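PDB 4JJJ: cellulose 1,4-beta-cellobiosidase from Thermobifida fusca, which probably cleaves cellulose chains to release cellobiose, using the family 48 glycoside hydrolase domain that makes up this chain. Local coordinates for residues 3-7 with 62-66; 9-13 with 623-627; 109-115 with 176-180. The protein carries 1 engineered substitution. All coordinates share one frame; numbering follows the deposited sequence.

Interaction 1: 3-7 with 62-66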
loop_
_atom_site.group_PDB
_atom_site.type_symbol
_atom_site.label_atom_id
_atom_site.label_comp_id
_atom_site.label_asym_id
_atom_site.label_seq_id
_atom_site.Cartn_x
_atom_site.Cartn_y
_atom_site.Cartn_z
ATOM N N ASP A 3 0.820 10.189 26.787
ATOM C CA ASP A 3 1.845 9.159 26.771
ATOM C C ASP A 3 1.264 7.951 27.578
ATOM O O ASP A 3 1.541 6.821 27.206
ATOM C CB ASP A 3 3.188 9.656 27.340
ATOM C CG ASP A 3 4.276 10.073 26.218
ATOM O OD1 ASP A 3 5.232 10.802 26.713
ATOM O OD2 ASP A 3 4.193 9.759 24.928
ATOM N N GLN A 4 0.431 8.181 28.588
ATOM C CA GLN A 4 -0.291 7.069 29.316
ATOM C C GLN A 4 -1.271 6.356 28.387
ATOM O O GLN A 4 -1.286 5.147 28.339
ATOM C CB GLN A 4 -1.075 7.526 30.561
ATOM C CG GLN A 4 -0.304 7.120 31.820
ATOM C CD GLN A 4 1.158 7.576 31.782
ATOM O OE1 GLN A 4 2.094 6.803 31.430
ATOM N NE2 GLN A 4 1.376 8.877 32.133
ATOM N N ALA A 5 -1.908 7.193 27.556
ATOM C CA ALA A 5 -2.884 6.636 26.530
ATOM C C ALA A 5 -2.126 5.827 25.504
ATOM O O ALA A 5 -2.633 4.748 25.089
ATOM C CB ALA A 5 -3.705 7.710 25.915
ATOM N N PHE A 6 -0.980 6.353 25.041
ATOM C CA PHE A 6 -0.130 5.572 24.130
ATOM C C PHE A 6 0.174 4.213 24.776
ATOM O O PHE A 6 0.048 3.180 24.173
ATOM C CB PHE A 6 1.154 6.313 23.783
ATOM C CG PHE A 6 2.169 5.399 23.166
ATOM C CD1 PHE A 6 2.031 4.936 21.902
ATOM C CD2 PHE A 6 3.245 4.977 23.913
ATOM C CE1 PHE A 6 2.952 4.000 21.366
ATOM C CE2 PHE A 6 4.160 4.103 23.385
ATOM C CZ PHE A 6 4.023 3.589 22.144
ATOM N N LEU A 7 0.670 4.249 26.005
ATOM C CA LEU A 7 1.172 2.983 26.550
ATOM C C LEU A 7 -0.029 2.016 26.736
ATOM O O LEU A 7 0.176 0.839 26.562
ATOM C CB LEU A 7 1.940 3.242 27.868
ATOM C CG LEU A 7 3.326 3.783 27.721
ATOM C CD1 LEU A 7 3.737 4.412 29.101
ATOM C CD2 LEU A 7 4.289 2.703 27.091
ATOM N N TYR A 62 7.923 4.255 18.361
ATOM C CA TYR A 62 7.343 5.103 19.418
ATOM C C TYR A 62 7.538 4.457 20.781
ATOM O O TYR A 62 7.803 5.168 21.741
ATOM C CB TYR A 62 5.873 5.423 19.197
ATOM C CG TYR A 62 5.658 6.760 18.489
ATOM C CD1 TYR A 62 5.119 6.814 17.227
ATOM C CD2 TYR A 62 6.010 7.905 19.125
ATOM C CE1 TYR A 62 4.918 8.018 16.579
ATOM C CE2 TYR A 62 5.844 9.134 18.477
ATOM C CZ TYR A 62 5.257 9.184 17.196
ATOM O OH TYR A 62 5.101 10.374 16.440
ATOM N N TYR A 63 7.484 3.159 20.890
ATOM C CA TYR A 63 7.846 2.514 22.125
ATOM C C TYR A 63 9.275 2.834 22.534
ATOM O O TYR A 63 9.540 3.145 23.715
ATOM C CB TYR A 63 7.599 0.997 22.066
ATOM C CG TYR A 63 7.814 0.315 23.437
ATOM C CD1 TYR A 63 6.839 0.445 24.417
ATOM C CD2 TYR A 63 9.002 -0.292 23.716
ATOM C CE1 TYR A 63 7.027 -0.166 25.649
ATOM C CE2 TYR A 63 9.229 -0.913 24.949
ATOM C CZ TYR A 63 8.233 -0.819 25.885
ATOM O OH TYR A 63 8.391 -1.343 27.209
ATOM N N GLY A 64 10.229 2.755 21.620
ATOM C CA GLY A 64 11.572 3.259 21.885
ATOM C C GLY A 64 11.681 4.662 22.320
ATOM O O GLY A 64 12.440 4.998 23.216
ATOM N N ARG A 65 10.918 5.546 21.708
ATOM C CA ARG A 65 10.907 6.950 22.100
ATOM C C ARG A 65 10.505 7.118 23.536
ATOM O O ARG A 65 11.156 7.829 24.317
ATOM C CB ARG A 65 9.978 7.801 21.237
ATOM C CG ARG A 65 9.938 9.268 21.619
ATOM C CD ARG A 65 8.957 10.144 20.835
ATOM N NE ARG A 65 9.232 11.526 21.224
ATOM C CZ ARG A 65 8.831 12.089 22.338
ATOM N NH1 ARG A 65 7.884 11.582 23.148
ATOM N NH2 ARG A 65 9.350 13.276 22.607
ATOM N N VAL A 66 9.462 6.406 23.895
ATOM C CA VAL A 66 8.816 6.624 25.159
ATOM C C VAL A 66 9.653 5.930 26.277
ATOM O O VAL A 66 9.735 6.464 27.419
ATOM C CB VAL A 66 7.344 6.088 25.151
ATOM C CG1 VAL A 66 6.786 5.990 26.544
ATOM C CG2 VAL A 66 6.453 7.034 24.312
HETATM O O HOH W 1 5.620 10.023 22.603
HETATM O O HOH W 2 7.264 12.271 25.567
#
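Segments 3-7 and 62-66, both helical, run in roughly opposed directions at 134° with their axes 11.3 Å apart, bringing Asp-3 opposite Val-66 and Leu-7 opposite Tyr-63. The backbones do not meet each other; side chains bridge the space, and Phe-6 packs on backbone as well. Phe-6 reaches across: with CG anti to the backbone N (chi1 165°) its ring extends to segment 62-66, where CE1 lies 3.9 Å from Tyr-62 CB and CZ 3.7 Å from Tyr-63 N. Val-66 answers with both branches. Its CG2 lies 3.8 Å from Phe-6 CD2 and also touches Asp-3 OD2, while CG1 meets Leu-7 CD2 at 4.2 Å. The same Leu-7 methyl brushes the Tyr-63 ring. Beside this apolar patch Asp-3 and Arg-65 do not form a salt bridge, since OD2 and NH1 are 4.5 Å apart. Two waters span the gap instead: one donates to Asp-3 OD2, the other to Asp-3 OD1, and both accept from Arg-65 NH1. An alanine in place of Phe-6 would probably open a gap between the helices and leave Val-66 CG2 and Tyr-62 CB without their main apolar partner here. Helices 2-14, 50-67 and 620-637 pack together in the (alpha/alpha)6 catalytic domain: Phe-6 and Tyr-62 each touch Ala-631, and Glu-635 takes the Tyr-62 hydroxyl in a hydrogen bond.

Interaction 2: 9-13 with 623-627. With ZN (zinc ion), chain P.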
loop_
_atom_site.group_PDB
_atom_site.type_symbol
_atom_site.label_atom_id
_atom_site.label_comp_id
_atom_site.label_asym_id
_atom_site.label_seq_id
_atom_site.Cartn_x
_atom_site.Cartn_y
_atom_site.Cartn_z
ATOM N N GLN A 9 -2.827 1.766 24.892
ATOM C CA GLN A 9 -3.130 1.229 23.558
ATOM C C GLN A 9 -2.053 0.265 23.081
ATOM O O GLN A 9 -2.358 -0.821 22.550
ATOM C CB GLN A 9 -3.305 2.447 22.614
ATOM C CG GLN A 9 -3.642 2.103 21.166
ATOM C CD GLN A 9 -5.003 1.504 20.925
ATOM O OE1 GLN A 9 -5.817 1.240 21.841
ATOM N NE2 GLN A 9 -5.288 1.269 19.642
ATOM N N TYR A 10 -0.746 0.628 23.211
ATOM C CA TYR A 10 0.364 -0.221 22.920
ATOM C C TYR A 10 0.175 -1.574 23.603
ATOM O O TYR A 10 0.351 -2.637 23.012
ATOM C CB TYR A 10 1.653 0.472 23.328
ATOM C CG TYR A 10 2.889 -0.347 23.134
ATOM C CD1 TYR A 10 3.300 -1.223 24.130
ATOM C CD2 TYR A 10 3.617 -0.346 21.940
ATOM C CE1 TYR A 10 4.406 -2.036 23.957
ATOM C CE2 TYR A 10 4.683 -1.144 21.753
ATOM C CZ TYR A 10 5.146 -2.019 22.735
ATOM O OH TYR A 10 6.272 -2.796 22.543
ATOM N N GLU A 11 -0.098 -1.549 24.928
ATOM C CA GLU A 11 -0.266 -2.782 25.689
ATOM C C GLU A 11 -1.361 -3.659 25.180
ATOM O O GLU A 11 -1.199 -4.855 25.070
ATOM C CB GLU A 11 -0.422 -2.445 27.199
ATOM C CG GLU A 11 -0.222 -3.654 28.132
ATOM C CD GLU A 11 -1.404 -4.615 28.174
ATOM O OE1 GLU A 11 -2.572 -4.280 27.877
ATOM O OE2 GLU A 11 -1.114 -5.781 28.539
ATOM N N LYS A 12 -2.459 -3.074 24.802
ATOM C CA LYS A 12 -3.547 -3.844 24.160
ATOM C C LYS A 12 -3.141 -4.563 22.863
ATOM O O LYS A 12 -3.421 -5.679 22.628
ATOM C CB LYS A 12 -4.750 -2.932 23.902
ATOM C CG LYS A 12 -5.565 -2.493 25.126
ATOM C CD LYS A 12 -6.566 -1.394 24.800
ATOM C CE LYS A 12 -7.371 -0.841 25.937
ATOM N NZ LYS A 12 -8.328 0.170 25.511
ATOM N N ILE A 13 -2.416 -3.815 22.034
ATOM C CA ILE A 13 -1.985 -4.326 20.735
ATOM C C ILE A 13 -1.043 -5.496 20.973
ATOM O O ILE A 13 -1.008 -6.512 20.254
ATOM C CB ILE A 13 -1.386 -3.176 19.913
ATOM C CG1 ILE A 13 -2.409 -2.160 19.519
ATOM C CG2 ILE A 13 -0.825 -3.778 18.655
ATOM C CD1 ILE A 13 -1.861 -0.930 18.946
ATOM N N GLN A 623 -5.182 0.544 14.665
ATOM C CA GLN A 623 -4.894 0.569 16.092
ATOM C C GLN A 623 -3.532 1.167 16.350
ATOM O O GLN A 623 -3.350 1.900 17.330
ATOM C CB GLN A 623 -5.040 -0.832 16.696
ATOM C CG GLN A 623 -6.458 -1.440 16.525
ATOM C CD GLN A 623 -7.523 -0.538 17.155
ATOM O OE1 GLN A 623 -7.428 -0.178 18.345
ATOM N NE2 GLN A 623 -8.512 -0.149 16.410
ATOM N N VAL A 624 -2.546 0.868 15.503
ATOM C CA VAL A 624 -1.218 1.526 15.602
ATOM C C VAL A 624 -1.360 2.997 15.303
ATOM O O VAL A 624 -0.843 3.858 16.003
ATOM C CB VAL A 624 -0.204 0.821 14.690
ATOM C CG1 VAL A 624 1.059 1.630 14.665
ATOM C CG2 VAL A 624 0.067 -0.612 15.108
ATOM N N GLU A 625 -2.133 3.371 14.281
ATOM C CA GLU A 625 -2.310 4.768 13.894
ATOM C C GLU A 625 -2.748 5.554 15.104
ATOM O O GLU A 625 -2.216 6.600 15.469
ATOM C CB GLU A 625 -3.325 4.885 12.724
ATOM C CG GLU A 625 -3.222 6.191 12.028
ATOM C CD GLU A 625 -2.333 6.132 10.807
ATOM O OE1 GLU A 625 -1.266 6.723 10.808
ATOM O OE2 GLU A 625 -2.639 5.440 9.803
ATOM N N ILE A 626 -3.720 4.983 15.840
ATOM C CA ILE A 626 -4.203 5.599 17.067
ATOM C C ILE A 626 -3.063 5.770 18.126
ATOM O O ILE A 626 -2.933 6.837 18.740
ATOM C CB ILE A 626 -5.422 4.835 17.668
ATOM C CG1 ILE A 626 -6.604 4.846 16.702
ATOM C CG2 ILE A 626 -5.797 5.432 18.986
ATOM C CD1 ILE A 626 -7.633 3.759 17.096
ATOM N N ALA A 627 -2.405 4.666 18.432
ATOM C CA ALA A 627 -1.277 4.720 19.370
ATOM C C ALA A 627 -0.324 5.831 18.976
ATOM O O ALA A 627 0.127 6.555 19.818
ATOM C CB ALA A 627 -0.536 3.415 19.409
HETATM ZN ZN ZN P . -2.355 -7.140 29.101
#
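Gln-9 grips Gln-623 through a single atom: NE2 donates one N-H to the backbone O of Gln-623 (3.1 Å, nearly straight at 175°) and the other to its side-chain OE1 (2.9 Å, 157°). This buried polar pair joins the first and last helices of this (alpha/alpha)6 catalytic domain, 2-14 and 620-637, the two short segments running close to antiparallel. Both acceptors lie in or near the plane of the Gln-9 amide, so its rotation is fixed. The second bond comes from above the plane of the Gln-623 side-chain carbonyl, whose amide is steeply turned against that of Gln-9. Gln-623 O also keeps its helical bond from Ala-627 N, and the two donors arrive from opposite faces of the backbone carbonyl. The amide of Gln-623 is itself held from outside, its NE2 bonding Ile-541 O. With CG anti to the backbone N (chi1 -179°), Gln-9 carries CG across to Ala-627 CB at 3.8 Å; a bend at chi2 then turns the amide to the Gln-623 oxygens. One turn on, Ile-13 sends CD1 to 3.6 Å from Gln-623 O and 4.3 Å from Val-624 CG2. Leu-59 of helix 50-67 touches Ala-627, adding a third helix to the packing. Glu-11 takes no part in it and serves a metal site instead, binding the zinc ion through OE2 at 1.9 Å, with Asp-15 OD2 as a second ligand.

Interaction 3: 109-115 with 176-180. With CA (calcium ion), chain E; BGC (beta-D-glucopyranose), chain D.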
loop_
_atom_site.group_PDB
_atom_site.type_symbol
_atom_site.label_atom_id
_atom_site.label_comp_id
_atom_site.label_asym_id
_atom_site.label_seq_id
_atom_site.Cartn_x
_atom_site.Cartn_y
_atom_site.Cartn_z
ATOM N N GLN A 109 -5.386 -5.580 -19.682
ATOM C CA GLN A 109 -6.637 -5.649 -20.446
ATOM C C GLN A 109 -7.716 -4.826 -19.751
ATOM O O GLN A 109 -7.730 -4.648 -18.484
ATOM C CB GLN A 109 -7.033 -7.124 -20.597
ATOM C CG GLN A 109 -6.003 -8.030 -21.187
ATOM C CD GLN A 109 -5.954 -7.871 -22.696
ATOM O OE1 GLN A 109 -6.814 -7.186 -23.283
ATOM N NE2 GLN A 109 -4.879 -8.343 -23.305
ATOM N N PRO A 110 -8.749 -4.411 -20.473
ATOM C CA PRO A 110 -9.762 -3.543 -19.816
ATOM C C PRO A 110 -10.683 -4.191 -18.775
ATOM O O PRO A 110 -11.211 -3.472 -17.869
ATOM C CB PRO A 110 -10.574 -3.034 -20.986
ATOM C CG PRO A 110 -10.011 -3.551 -22.248
ATOM C CD PRO A 110 -8.862 -4.453 -21.941
ATOM N N ASN A 111 -10.855 -5.515 -18.849
ATOM C CA ASN A 111 -11.603 -6.245 -17.862
ATOM C C ASN A 111 -10.988 -7.629 -17.703
ATOM O O ASN A 111 -10.073 -8.040 -18.424
ATOM C CB ASN A 111 -13.100 -6.287 -18.223
ATOM C CG ASN A 111 -14.024 -6.399 -17.055
ATOM O OD1 ASN A 111 -13.583 -6.611 -15.893
ATOM N ND2 ASN A 111 -15.343 -6.201 -17.271
ATOM N N ALA A 112 -11.390 -8.310 -16.627
ATOM C CA ALA A 112 -10.844 -9.603 -16.220
ATOM C C ALA A 112 -10.970 -10.705 -17.300
ATOM O O ALA A 112 -10.090 -11.577 -17.411
ATOM C CB ALA A 112 -11.559 -10.056 -14.935
ATOM N N ASP A 113 -12.004 -10.552 -18.112
ATOM C CA ASP A 113 -12.209 -11.453 -19.273
ATOM C C ASP A 113 -11.177 -11.339 -20.358
ATOM O O ASP A 113 -11.104 -12.198 -21.275
ATOM C CB ASP A 113 -13.620 -11.317 -19.857
ATOM C CG ASP A 113 -13.923 -9.978 -20.400
ATOM O OD1 ASP A 113 -13.235 -8.989 -20.141
ATOM O OD2 ASP A 113 -14.892 -9.911 -21.174
ATOM N N GLY A 114 -10.297 -10.334 -20.294
ATOM C CA GLY A 114 -9.144 -10.300 -21.191
ATOM C C GLY A 114 -7.944 -11.166 -20.887
ATOM O O GLY A 114 -6.935 -11.226 -21.626
ATOM N N TYR A 115 -8.015 -11.867 -19.739
ATOM C CA TYR A 115 -6.933 -12.634 -19.232
ATOM C C TYR A 115 -7.266 -14.103 -19.441
ATOM O O TYR A 115 -8.435 -14.513 -19.212
ATOM C CB TYR A 115 -6.745 -12.286 -17.700
ATOM C CG TYR A 115 -6.186 -10.890 -17.555
ATOM C CD1 TYR A 115 -7.035 -9.802 -17.506
ATOM C CD2 TYR A 115 -4.833 -10.709 -17.503
ATOM C CE1 TYR A 115 -6.478 -8.541 -17.430
ATOM C CE2 TYR A 115 -4.277 -9.466 -17.417
ATOM C CZ TYR A 115 -5.132 -8.394 -17.359
ATOM O OH TYR A 115 -4.609 -7.048 -17.255
ATOM N N GLN A 176 -4.351 -9.500 -10.261
ATOM C CA GLN A 176 -3.638 -9.869 -11.472
ATOM C C GLN A 176 -4.290 -9.372 -12.775
ATOM O O GLN A 176 -3.595 -9.336 -13.830
ATOM C CB GLN A 176 -3.427 -11.382 -11.704
ATOM C CG GLN A 176 -2.635 -12.131 -10.714
ATOM C CD GLN A 176 -1.153 -11.958 -10.926
ATOM O OE1 GLN A 176 -0.502 -12.658 -11.786
ATOM N NE2 GLN A 176 -0.572 -11.039 -10.199
ATOM N N ARG A 177 -5.510 -8.950 -12.731
ATOM C CA ARG A 177 -6.332 -8.837 -14.002
ATOM C C ARG A 177 -6.853 -7.467 -14.248
ATOM O O ARG A 177 -7.954 -7.218 -14.757
ATOM C CB ARG A 177 -7.449 -9.937 -14.041
ATOM C CG ARG A 177 -6.784 -11.334 -14.057
ATOM C CD ARG A 177 -7.769 -12.485 -14.177
ATOM N NE ARG A 177 -8.638 -12.593 -13.058
ATOM C CZ ARG A 177 -9.610 -13.476 -12.901
ATOM N NH1 ARG A 177 -9.816 -14.342 -13.865
ATOM N NH2 ARG A 177 -10.329 -13.525 -11.777
ATOM N N GLY A 178 -5.999 -6.509 -13.920
ATOM C CA GLY A 178 -6.240 -5.155 -14.409
ATOM C C GLY A 178 -7.171 -4.287 -13.559
ATOM O O GLY A 178 -7.544 -4.613 -12.381
ATOM N N ALA A 179 -7.479 -3.124 -14.076
ATOM C CA ALA A 179 -8.177 -2.132 -13.357
ATOM C C ALA A 179 -9.526 -2.421 -12.844
ATOM O O ALA A 179 -10.016 -1.793 -11.898
ATOM C CB ALA A 179 -8.229 -0.829 -14.180
ATOM N N ARG A 180 -10.225 -3.375 -13.489
ATOM C CA ARG A 180 -11.602 -3.632 -13.157
ATOM C C ARG A 180 -11.702 -4.826 -12.272
ATOM O O ARG A 180 -12.780 -5.238 -11.957
ATOM C CB ARG A 180 -12.417 -3.800 -14.478
ATOM C CG ARG A 180 -12.710 -2.447 -15.105
ATOM C CD ARG A 180 -13.751 -2.557 -16.223
ATOM N NE ARG A 180 -15.044 -2.961 -15.757
ATOM C CZ ARG A 180 -16.123 -3.054 -16.546
ATOM N NH1 ARG A 180 -16.028 -2.737 -17.850
ATOM N NH2 ARG A 180 -17.283 -3.467 -16.047
HETATM CA CA CA E . -15.103 -5.408 -11.542
HETATM C C2 BGC D . 1.573 -6.798 -13.108
HETATM C C3 BGC D . 1.919 -7.888 -14.102
HETATM C C4 BGC D . 2.766 -8.987 -13.487
HETATM C C5 BGC D . 2.184 -9.476 -12.186
HETATM C C6 BGC D . 3.022 -10.416 -11.405
HETATM C C1 BGC D . 0.968 -7.453 -11.842
HETATM O O2 BGC D . 0.700 -5.810 -13.639
HETATM O O3 BGC D . 2.612 -7.307 -15.240
HETATM O O4 BGC D . 2.742 -10.079 -14.468
HETATM O O5 BGC D . 1.914 -8.353 -11.290
HETATM O O6 BGC D . 2.349 -10.905 -10.260
HETATM O O HOH W 3 -9.380 -5.155 -15.765
HETATM O O HOH W 4 -7.173 -2.484 -16.923
HETATM O O HOH W 5 -15.134 -6.547 -13.590
HETATM O O HOH W 6 -8.596 -15.070 -16.316
HETATM O O HOH W 7 -15.454 -3.292 -12.852
#
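The Tyr-115 ring lies between Gln-109 CG on one face and Arg-177 CA on the other, with Ala-112 O at its edge in plane. The Arg-177 side is a CH-pi contact, CA standing 3.6 Å from the centroid of the Tyr-115 ring. A second flat pair is an amide-guanidinium stack: Asn-111 ND2 sits over the centre of the Arg-180 guanidinium, 3.3 Å from its CZ, the planes 20° apart. Together they join two loops of the (alpha/alpha)6 catalytic domain beside a calcium site, one carrying a short 3-10 turn at 112-114. CG of Arg-177 is anti to its carbonyl carbon (chi1 -63°), which sets it against Tyr-115 CG, and the extended chi2 carries CD on to Tyr-115 CB; Ala-112 CB lies over the rim of one face of its guanidinium. That group is well supplied with partners: NE forms a salt bridge with Glu-181, NH1 bonds Tyr-563 O and NH2 bonds Glu-185 O. The Tyr-115 hydroxyl accepts from Gln-109 N at 2.9 Å, tying the first loop back on itself.

No direct hydrogen bond crosses between the two segments; waters make the polar links. One donates to Arg-177 O at 2.7 Å and to Gln-109 O while accepting from Arg-180 N; another links Gln-109 O to Ala-179 N. At Gly-178 a CB would clash with Gln-109 O and, at these backbone angles, jam against Arg-177 O. Arg-180 O binds the calcium ion at 2.4 Å with two waters, one held by Asn-111 OD1 and the other by Arg-180 NE; Glu-185, Asp-408 and Glu-560 are further ligands. At the other end of segment 176-180, Gln-176 belongs to the glycan pocket: its NE2 donates to O6 of a bound glucose at 2.9 Å and 167°.

Interactions 1 and 2 share helix 2-14 and lie about 10 Å apart, centre to centre. They touch where Phe-6 CD1 comes 3.3 Å from Ala-627 O and where the Tyr-63 and Tyr-10 rings stack. Interaction 2 is buried, and its polar link is two direct amide bonds; interaction 1 is only partly buried, with an apolar centre and a charge pair bridged by water. Interaction 3, also partly buried, lies on the opposite side of the chain's centre, about 38 Å from interaction 2 and 45 Å from interaction 1 between centres. There irregular loops replace packed helices, and stacked planar groups, waters and calcium do the joining beside bound sugar.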